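Putative fimbrium tip subunit Fim1C (Bacteroides ovatus, PDB 4EPS) probably forms part of the tip of a fimbrium, a filamentous cell-surface appendage that mediates cell adhesion and biofilm formation. Local coordinates at residues V297-N302 with S306-D311; Y317-T320 with L324-S327; D356-T361 with S393-L398. All coordinates share one frame; numbering follows the deposited sequence. Where two conformers were deposited one is given.

Contact 1: residues V297-N302 with S306-D311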
loop_
_atom_site.group_PDB
_atom_site.type_symbol
_atom_site.label_atom_id
_atom_site.label_comp_id
_atom_site.label_asym_id
_atom_site.label_seq_id
_atom_site.Cartn_x
_atom_site.Cartn_y
_atom_site.Cartn_z
ATOM N N VAL A 297 14.811 10.124 5.840
ATOM C CA VAL A 297 13.892 9.766 6.936
ATOM C C VAL A 297 14.678 8.884 7.895
ATOM O O VAL A 297 15.211 7.842 7.475
ATOM C CB VAL A 297 12.638 9.042 6.383
ATOM C CG1 VAL A 297 11.753 8.513 7.529
ATOM C CG2 VAL A 297 11.831 9.985 5.471
ATOM N N CYS A 298 14.776 9.294 9.173
ATOM C CA CYS A 298 15.600 8.529 10.123
ATOM C C CYS A 298 14.787 7.885 11.245
ATOM O O CYS A 298 15.334 7.075 12.003
ATOM C CB CYS A 298 16.704 9.437 10.676
ATOM S SG CYS A 298 16.076 10.844 11.637
ATOM N N TRP A 299 13.473 8.127 11.306
ATOM C CA TRP A 299 12.611 7.524 12.345
ATOM C C TRP A 299 11.169 7.681 11.881
ATOM O O TRP A 299 10.832 8.719 11.333
ATOM C CB TRP A 299 12.846 8.208 13.710
ATOM C CG TRP A 299 12.190 7.504 14.866
ATOM C CD1 TRP A 299 12.703 6.489 15.629
ATOM C CD2 TRP A 299 10.896 7.801 15.399
ATOM N NE1 TRP A 299 11.794 6.137 16.616
ATOM C CE2 TRP A 299 10.668 6.916 16.479
ATOM C CE3 TRP A 299 9.910 8.749 15.077
ATOM C CZ2 TRP A 299 9.518 6.991 17.270
ATOM C CZ3 TRP A 299 8.766 8.816 15.858
ATOM C CH2 TRP A 299 8.560 7.915 16.913
ATOM N N VAL A 300 10.358 6.646 12.011
ATOM C CA VAL A 300 8.960 6.680 11.531
ATOM C C VAL A 300 8.016 6.524 12.731
ATOM O O VAL A 300 8.176 5.591 13.516
ATOM C CB VAL A 300 8.701 5.584 10.449
ATOM C CG1 VAL A 300 7.206 5.540 10.028
ATOM C CG2 VAL A 300 9.597 5.805 9.227
ATOM N N GLY A 301 7.055 7.425 12.846
ATOM C CA GLY A 301 6.087 7.382 13.934
ATOM C C GLY A 301 5.771 8.771 14.431
ATOM O O GLY A 301 6.261 9.765 13.876
ATOM N N ASN A 302 4.947 8.858 15.476
ATOM C CA ASN A 302 4.581 10.156 16.044
ATOM C C ASN A 302 5.684 10.507 17.059
ATOM O O ASN A 302 5.801 9.783 18.052
ATOM C CB ASN A 302 3.171 10.080 16.684
ATOM C CG ASN A 302 2.670 11.387 17.243
ATOM O OD1 ASN A 302 3.447 12.226 17.680
ATOM N ND2 ASN A 302 1.349 11.574 17.289
ATOM N N SER A 306 4.492 13.737 24.510
ATOM C CA SER A 306 3.262 13.404 25.263
ATOM C C SER A 306 2.565 12.156 24.668
ATOM O O SER A 306 1.699 11.569 25.314
ATOM C CB SER A 306 2.303 14.591 25.313
ATOM O OG SER A 306 1.851 14.976 24.026
ATOM N N VAL A 307 2.949 11.753 23.447
ATOM C CA VAL A 307 2.438 10.550 22.790
ATOM C C VAL A 307 3.434 9.403 23.088
ATOM O O VAL A 307 3.060 8.390 23.698
ATOM C CB VAL A 307 2.180 10.776 21.259
ATOM C CG1 VAL A 307 1.776 9.474 20.562
ATOM C CG2 VAL A 307 1.103 11.844 21.038
ATOM N N LEU A 308 4.723 9.585 22.711
ATOM C CA LEU A 308 5.745 8.563 22.971
ATOM C C LEU A 308 5.813 8.108 24.407
ATOM O O LEU A 308 5.998 6.921 24.666
ATOM C CB LEU A 308 7.157 9.094 22.596
ATOM C CG LEU A 308 7.525 9.141 21.123
ATOM C CD1 LEU A 308 8.847 9.928 20.936
ATOM C CD2 LEU A 308 7.681 7.726 20.556
ATOM N N TYR A 309 5.733 9.053 25.348
ATOM C CA TYR A 309 5.959 8.756 26.757
ATOM C C TYR A 309 4.704 8.859 27.622
ATOM O O TYR A 309 4.811 9.034 28.846
ATOM C CB TYR A 309 7.077 9.681 27.289
ATOM C CG TYR A 309 8.277 9.656 26.362
ATOM C CD1 TYR A 309 8.938 8.463 26.074
ATOM C CD2 TYR A 309 8.711 10.817 25.721
ATOM C CE1 TYR A 309 9.985 8.420 25.157
ATOM C CE2 TYR A 309 9.767 10.788 24.806
ATOM C CZ TYR A 309 10.393 9.590 24.523
ATOM O OH TYR A 309 11.437 9.582 23.636
ATOM N N LYS A 310 3.527 8.661 27.007
ATOM C CA LYS A 310 2.233 8.727 27.717
ATOM C C LYS A 310 2.137 7.721 28.893
ATOM O O LYS A 310 1.476 8.030 29.879
ATOM C CB LYS A 310 1.054 8.522 26.742
ATOM C CG LYS A 310 0.967 7.142 26.091
ATOM C CD LYS A 310 -0.206 7.069 25.108
ATOM C CE LYS A 310 -0.646 5.648 24.812
ATOM N NZ LYS A 310 0.315 4.926 23.936
ATOM N N ASP A 311 2.800 6.552 28.796
ATOM C CA ASP A 311 2.740 5.507 29.829
ATOM C C ASP A 311 3.934 5.547 30.814
ATOM O O ASP A 311 4.032 4.669 31.675
ATOM C CB ASP A 311 2.633 4.119 29.167
ATOM C CG ASP A 311 1.367 3.924 28.329
ATOM O OD1 ASP A 311 0.305 4.480 28.706
ATOM O OD2 ASP A 311 1.433 3.199 27.312
#

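Contact 2: residues Y317-T320 with L324-S327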
loop_
_atom_site.group_PDB
_atom_site.type_symbol
_atom_site.label_atom_id
_atom_site.label_comp_id
_atom_site.label_asym_id
_atom_site.label_seq_id
_atom_site.Cartn_x
_atom_site.Cartn_y
_atom_site.Cartn_z
ATOM N N TYR A 317 5.492 13.965 30.680
ATOM C CA TYR A 317 5.195 14.617 29.404
ATOM C C TYR A 317 3.698 14.547 29.123
ATOM O O TYR A 317 3.130 13.458 29.035
ATOM C CB TYR A 317 6.033 13.973 28.268
ATOM C CG TYR A 317 7.495 13.923 28.657
ATOM C CD1 TYR A 317 8.246 15.093 28.775
ATOM C CD2 TYR A 317 8.100 12.719 29.012
ATOM C CE1 TYR A 317 9.560 15.067 29.246
ATOM C CE2 TYR A 317 9.421 12.679 29.461
ATOM C CZ TYR A 317 10.144 13.859 29.583
ATOM O OH TYR A 317 11.432 13.850 30.062
ATOM N N THR A 318 3.061 15.717 29.082
ATOM C CA THR A 318 1.616 15.882 28.879
ATOM C C THR A 318 1.393 16.889 27.787
ATOM O O THR A 318 2.353 17.544 27.375
ATOM C CB THR A 318 0.915 16.361 30.193
ATOM O OG1 THR A 318 1.318 17.703 30.454
ATOM C CG2 THR A 318 1.214 15.482 31.400
ATOM N N ALA A 319 0.124 17.096 27.355
ATOM C CA ALA A 319 -0.164 18.082 26.312
ATOM C C ALA A 319 0.197 19.482 26.783
ATOM O O ALA A 319 0.581 20.304 25.965
ATOM C CB ALA A 319 -1.637 18.018 25.906
ATOM N N THR A 320 0.128 19.742 28.108
ATOM C CA THR A 320 0.441 21.063 28.674
ATOM C C THR A 320 1.908 21.465 28.415
ATOM O O THR A 320 2.160 22.621 28.079
ATOM C CB THR A 320 0.120 21.095 30.181
ATOM O OG1 THR A 320 -1.202 20.586 30.391
ATOM C CG2 THR A 320 0.243 22.490 30.773
ATOM N N LEU A 324 6.076 20.672 20.779
ATOM C CA LEU A 324 5.941 20.132 19.428
ATOM C C LEU A 324 4.459 19.963 19.063
ATOM O O LEU A 324 4.065 20.338 17.959
ATOM C CB LEU A 324 6.700 18.781 19.319
ATOM C CG LEU A 324 6.640 18.024 17.972
ATOM C CD1 LEU A 324 6.998 18.919 16.793
ATOM C CD2 LEU A 324 7.580 16.795 17.997
ATOM N N LEU A 325 3.656 19.375 19.968
ATOM C CA LEU A 325 2.212 19.179 19.755
ATOM C C LEU A 325 1.524 20.536 19.598
ATOM O O LEU A 325 0.677 20.710 18.722
ATOM C CB LEU A 325 1.597 18.395 20.939
ATOM C CG LEU A 325 0.053 18.247 20.999
ATOM C CD1 LEU A 325 -0.499 17.520 19.759
ATOM C CD2 LEU A 325 -0.368 17.483 22.243
ATOM N N ARG A 326 1.925 21.503 20.419
ATOM C CA ARG A 326 1.348 22.846 20.391
ATOM C C ARG A 326 1.688 23.611 19.085
ATOM O O ARG A 326 0.788 24.175 18.461
ATOM C CB ARG A 326 1.850 23.603 21.625
ATOM C CG ARG A 326 1.204 24.945 21.887
ATOM C CD ARG A 326 1.474 25.365 23.318
ATOM N NE ARG A 326 2.906 25.534 23.584
ATOM C CZ ARG A 326 3.565 24.945 24.575
ATOM N NH1 ARG A 326 2.934 24.131 25.413
ATOM N NH2 ARG A 326 4.859 25.174 24.742
ATOM N N SER A 327 2.968 23.605 18.653
ATOM C CA SER A 327 3.390 24.386 17.491
ATOM C C SER A 327 3.244 23.693 16.136
ATOM O O SER A 327 3.115 24.400 15.139
ATOM C CB SER A 327 4.835 24.839 17.648
ATOM O OG SER A 327 5.002 25.531 18.875
HETATM O O HOH W 1 0.310 22.905 25.271
#

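Contact 3: residues D356-T361 with S393-L398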
loop_
_atom_site.group_PDB
_atom_site.type_symbol
_atom_site.label_atom_id
_atom_site.label_comp_id
_atom_site.label_asym_id
_atom_site.label_seq_id
_atom_site.Cartn_x
_atom_site.Cartn_y
_atom_site.Cartn_z
ATOM N N ASP A 356 19.321 26.360 34.603
ATOM C CA ASP A 356 19.209 27.227 35.782
ATOM C C ASP A 356 18.428 28.498 35.446
ATOM O O ASP A 356 17.558 28.885 36.236
ATOM C CB ASP A 356 20.583 27.550 36.383
ATOM C CG ASP A 356 21.206 26.422 37.196
ATOM O OD1 ASP A 356 20.503 25.414 37.470
ATOM O OD2 ASP A 356 22.400 26.527 37.531
ATOM N N TRP A 357 18.656 29.090 34.248
ATOM C CA TRP A 357 17.878 30.259 33.820
ATOM C C TRP A 357 16.408 29.890 33.688
ATOM O O TRP A 357 15.539 30.611 34.183
ATOM C CB TRP A 357 18.377 30.844 32.474
ATOM C CG TRP A 357 17.365 31.759 31.827
ATOM C CD1 TRP A 357 17.031 33.023 32.225
ATOM C CD2 TRP A 357 16.478 31.431 30.744
ATOM N NE1 TRP A 357 16.022 33.521 31.424
ATOM C CE2 TRP A 357 15.666 32.565 30.508
ATOM C CE3 TRP A 357 16.299 30.291 29.937
ATOM C CZ2 TRP A 357 14.684 32.588 29.506
ATOM C CZ3 TRP A 357 15.306 30.307 28.965
ATOM C CH2 TRP A 357 14.509 31.443 28.761
ATOM N N PHE A 358 16.137 28.778 32.988
ATOM C CA PHE A 358 14.790 28.305 32.663
ATOM C C PHE A 358 13.917 28.117 33.930
ATOM O O PHE A 358 12.760 28.535 33.933
ATOM C CB PHE A 358 14.882 26.990 31.849
ATOM C CG PHE A 358 13.567 26.315 31.566
ATOM C CD1 PHE A 358 12.718 26.800 30.578
ATOM C CD2 PHE A 358 13.172 25.196 32.291
ATOM C CE1 PHE A 358 11.495 26.182 30.320
ATOM C CE2 PHE A 358 11.950 24.569 32.023
ATOM C CZ PHE A 358 11.121 25.069 31.045
HETATM N N MSE A 359 14.484 27.520 34.991
HETATM C CA MSE A 359 13.785 27.234 36.253
HETATM C C MSE A 359 13.362 28.517 37.011
HETATM O O MSE A 359 12.492 28.432 37.878
HETATM C CB MSE A 359 14.628 26.331 37.159
HETATM C CG MSE A 359 14.862 24.931 36.563
HETATM SE SE MSE A 359 13.199 24.002 36.112
HETATM C CE MSE A 359 12.772 23.343 37.873
ATOM N N THR A 360 13.930 29.688 36.655
ATOM C CA THR A 360 13.557 30.986 37.259
ATOM C C THR A 360 12.441 31.698 36.452
ATOM O O THR A 360 12.027 32.789 36.848
ATOM C CB THR A 360 14.774 31.944 37.350
ATOM O OG1 THR A 360 15.119 32.423 36.040
ATOM C CG2 THR A 360 15.962 31.341 38.051
ATOM N N THR A 361 11.989 31.116 35.307
ATOM C CA THR A 361 11.001 31.743 34.414
ATOM C C THR A 361 9.558 31.279 34.647
ATOM O O THR A 361 9.315 30.360 35.414
ATOM C CB THR A 361 11.364 31.493 32.929
ATOM O OG1 THR A 361 11.079 30.128 32.579
ATOM C CG2 THR A 361 12.800 31.876 32.589
ATOM N N SER A 393 14.859 23.325 21.024
ATOM C CA SER A 393 15.012 24.458 20.100
ATOM C C SER A 393 14.136 25.633 20.552
ATOM O O SER A 393 14.595 26.776 20.563
ATOM C CB SER A 393 14.639 24.044 18.679
ATOM O OG SER A 393 15.036 25.048 17.761
ATOM N N GLU A 394 12.877 25.348 20.954
ATOM C CA GLU A 394 11.964 26.400 21.406
ATOM C C GLU A 394 12.444 27.011 22.727
ATOM O O GLU A 394 12.320 28.222 22.891
ATOM C CB GLU A 394 10.518 25.901 21.520
ATOM C CG GLU A 394 9.844 25.844 20.151
ATOM C CD GLU A 394 8.336 26.023 20.152
ATOM O OE1 GLU A 394 7.733 26.050 21.249
ATOM O OE2 GLU A 394 7.747 26.074 19.049
ATOM N N VAL A 395 13.027 26.204 23.642
ATOM C CA VAL A 395 13.548 26.741 24.913
ATOM C C VAL A 395 14.771 27.620 24.617
ATOM O O VAL A 395 14.896 28.702 25.195
ATOM C CB VAL A 395 13.858 25.651 25.970
ATOM C CG1 VAL A 395 14.463 26.276 27.235
ATOM C CG2 VAL A 395 12.595 24.863 26.312
ATOM N N LEU A 396 15.634 27.190 23.682
ATOM C CA LEU A 396 16.800 27.987 23.318
ATOM C C LEU A 396 16.395 29.317 22.638
ATOM O O LEU A 396 17.096 30.318 22.807
ATOM C CB LEU A 396 17.748 27.209 22.422
ATOM C CG LEU A 396 19.239 27.433 22.722
ATOM C CD1 LEU A 396 19.658 26.734 23.998
ATOM C CD2 LEU A 396 20.096 26.868 21.622
ATOM N N ASP A 397 15.268 29.322 21.900
ATOM C CA ASP A 397 14.732 30.537 21.258
ATOM C C ASP A 397 14.256 31.507 22.335
ATOM O O ASP A 397 14.553 32.705 22.247
ATOM C CB ASP A 397 13.597 30.197 20.280
ATOM C CG ASP A 397 14.057 29.613 18.962
ATOM O OD1 ASP A 397 15.286 29.617 18.701
ATOM O OD2 ASP A 397 13.191 29.160 18.179
ATOM N N LEU A 398 13.594 30.979 23.391
ATOM C CA LEU A 398 13.147 31.779 24.536
ATOM C C LEU A 398 14.355 32.384 25.258
ATOM O O LEU A 398 14.309 33.558 25.642
ATOM C CB LEU A 398 12.291 30.948 25.506
ATOM C CG LEU A 398 10.914 30.516 25.015
ATOM C CD1 LEU A 398 10.270 29.580 26.016
ATOM C CD2 LEU A 398 10.003 31.709 24.796
#

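Contact 1: residues V297-N302 with S306-D311
Asn302 lies across Val307, the two side chains meeting at about a right angle, and can be followed from root to tip. Its CB lies 4.2 Å from Val307 CG1, and CG comes closer to the same methyl. With CG anti to the backbone N (chi1 -177°), the amide is laid across the valine's branched end. There the branches part: OD1 passes Val307 CB and accepts a hydrogen bond from Met304 N, as in an Asx turn, whereas ND2 approaches Val307 CG2 at 3.8 Å. Shortened to alanine, this position would probably leave Met304 N without its side-chain acceptor and open a gap beside the Val307 methyls. The backbone also takes part, since Leu308 CG packs 3.6 Å from Asn302 O. Leu308 CD2 then reaches Trp299 CH2 at 3.8 Å, an oblique approach in which leucine and indole run alongside one another, pointing opposite ways. Asn302 C lies at the indole edge, in the ring plane, and Phe387 makes an edge-to-face contact with the same ring. Gly301, just before Asn302, has a phi of 141° and psi of -177° that suit glycine, since a CB would press on Val300 O and on Trp299 CH2. The contact thus joins the end of strand 293-300 to the short helix 305-308, just beyond a classic beta bulge in which Cys298 and Trp299 both face Leu335 of the neighbouring antiparallel strand.

Contact 2: residues Y317-T320 with L324-S327
Ala319 O accepts a hydrogen bond of 2.7 Å from water 1, and that water accepts another from Arg326 NH1 at 2.9 Å, so a single solvent molecule bridges a loop carbonyl and a guanidinium on the helix. The water lies at the guanidinium edge, in its plane. Thr320 O lies at the same edge, 3.2 Å from Arg326 NH1. The arginine chain starts out extended from the helix and then bends at chi3 (62°), which turns its end toward the loop. Its second terminal nitrogen, NH2, donates to Ser366 O, and Tyr367 adds a cation-pi contact; together these partners should restrict rotation of the charged group.

The chain here makes a turn leading directly into helix 323-327. Within it, Thr318 OG1 accepts a weak bond from Thr320 N, the pairing of an ST turn, at 3.3 Å and with an N-H...O angle of 128°. Asn321 OD1 accepts from Thr318 N, and at the start of the helix Asp322 OD1 accepts from Leu325 N.

The apolar part is a single side-chain pair: Leu325 CD2 meets Ala319 CB at 3.9 Å and passes close to its CA. A chi1 of 172° points the leucine's branched end away from its own backbone N and brings one methyl alongside the loop, and Ser306 of the preceding helix touches the same side chain.

Contact 3: residues D356-T361 with S393-L398
Val395 presents its CG1 methyl to the notch between two neighbouring aromatics of the facing helix, lying 3.8 Å from Phe358 CD1 and 4.5 Å from Trp357 CZ3. Phe358 and Val395 cross at about a right angle, and the methyl meets the phenyl ring obliquely. The reciprocal bump is the six-membered end of Trp357, which sits against the groove beside Val395 O and Leu398: its CH2 comes 3.6 Å from Leu398 C and 4.0 Å from Leu398 CB, with CB at the indole edge and in the ring plane. A chi1 of 163° swings the indole away from its backbone N and out from its own helix.

This is buried helix-to-helix packing, joining helix 354-359 to the middle of helix 389-403, where Val395 and Leu398 are spaced three residues apart. Tyr399 and Phe403 continue the hydrophobic surface with edge-to-face contacts to Trp357. One face of the indole is covered by Thr361 CG2, 3.5 Å above the plane and offset toward the rim. That threonine is held by OG1, which donates to Phe358 O at 2.7 Å on a lone pair in the carbonyl plane; Thr361 N donates to the same oxygen.

Contacts 1 and 2 lie at the surface, whereas contact 3 is buried. Chemistry follows place: a water bridge and a charged side chain serve contact 2, contact 1 combines an amide with aliphatic groups, and contact 3 relies on aromatic and aliphatic side chains. Contacts 1 and 2 use consecutive short helices, 305-308 and 323-327, and touch where Ser306 CB packs 3.5 Å from Thr318 C; only contact 1 includes a sheet strand. Contacts 2 and 3 meet through a probable hydrogen bond of 2.8 Å between Ser327 OG and Glu394 OE2, while contacts 1 and 3 stay about 13 Å apart at their nearest atoms. Tyr367 borders both Arg326 and Leu398.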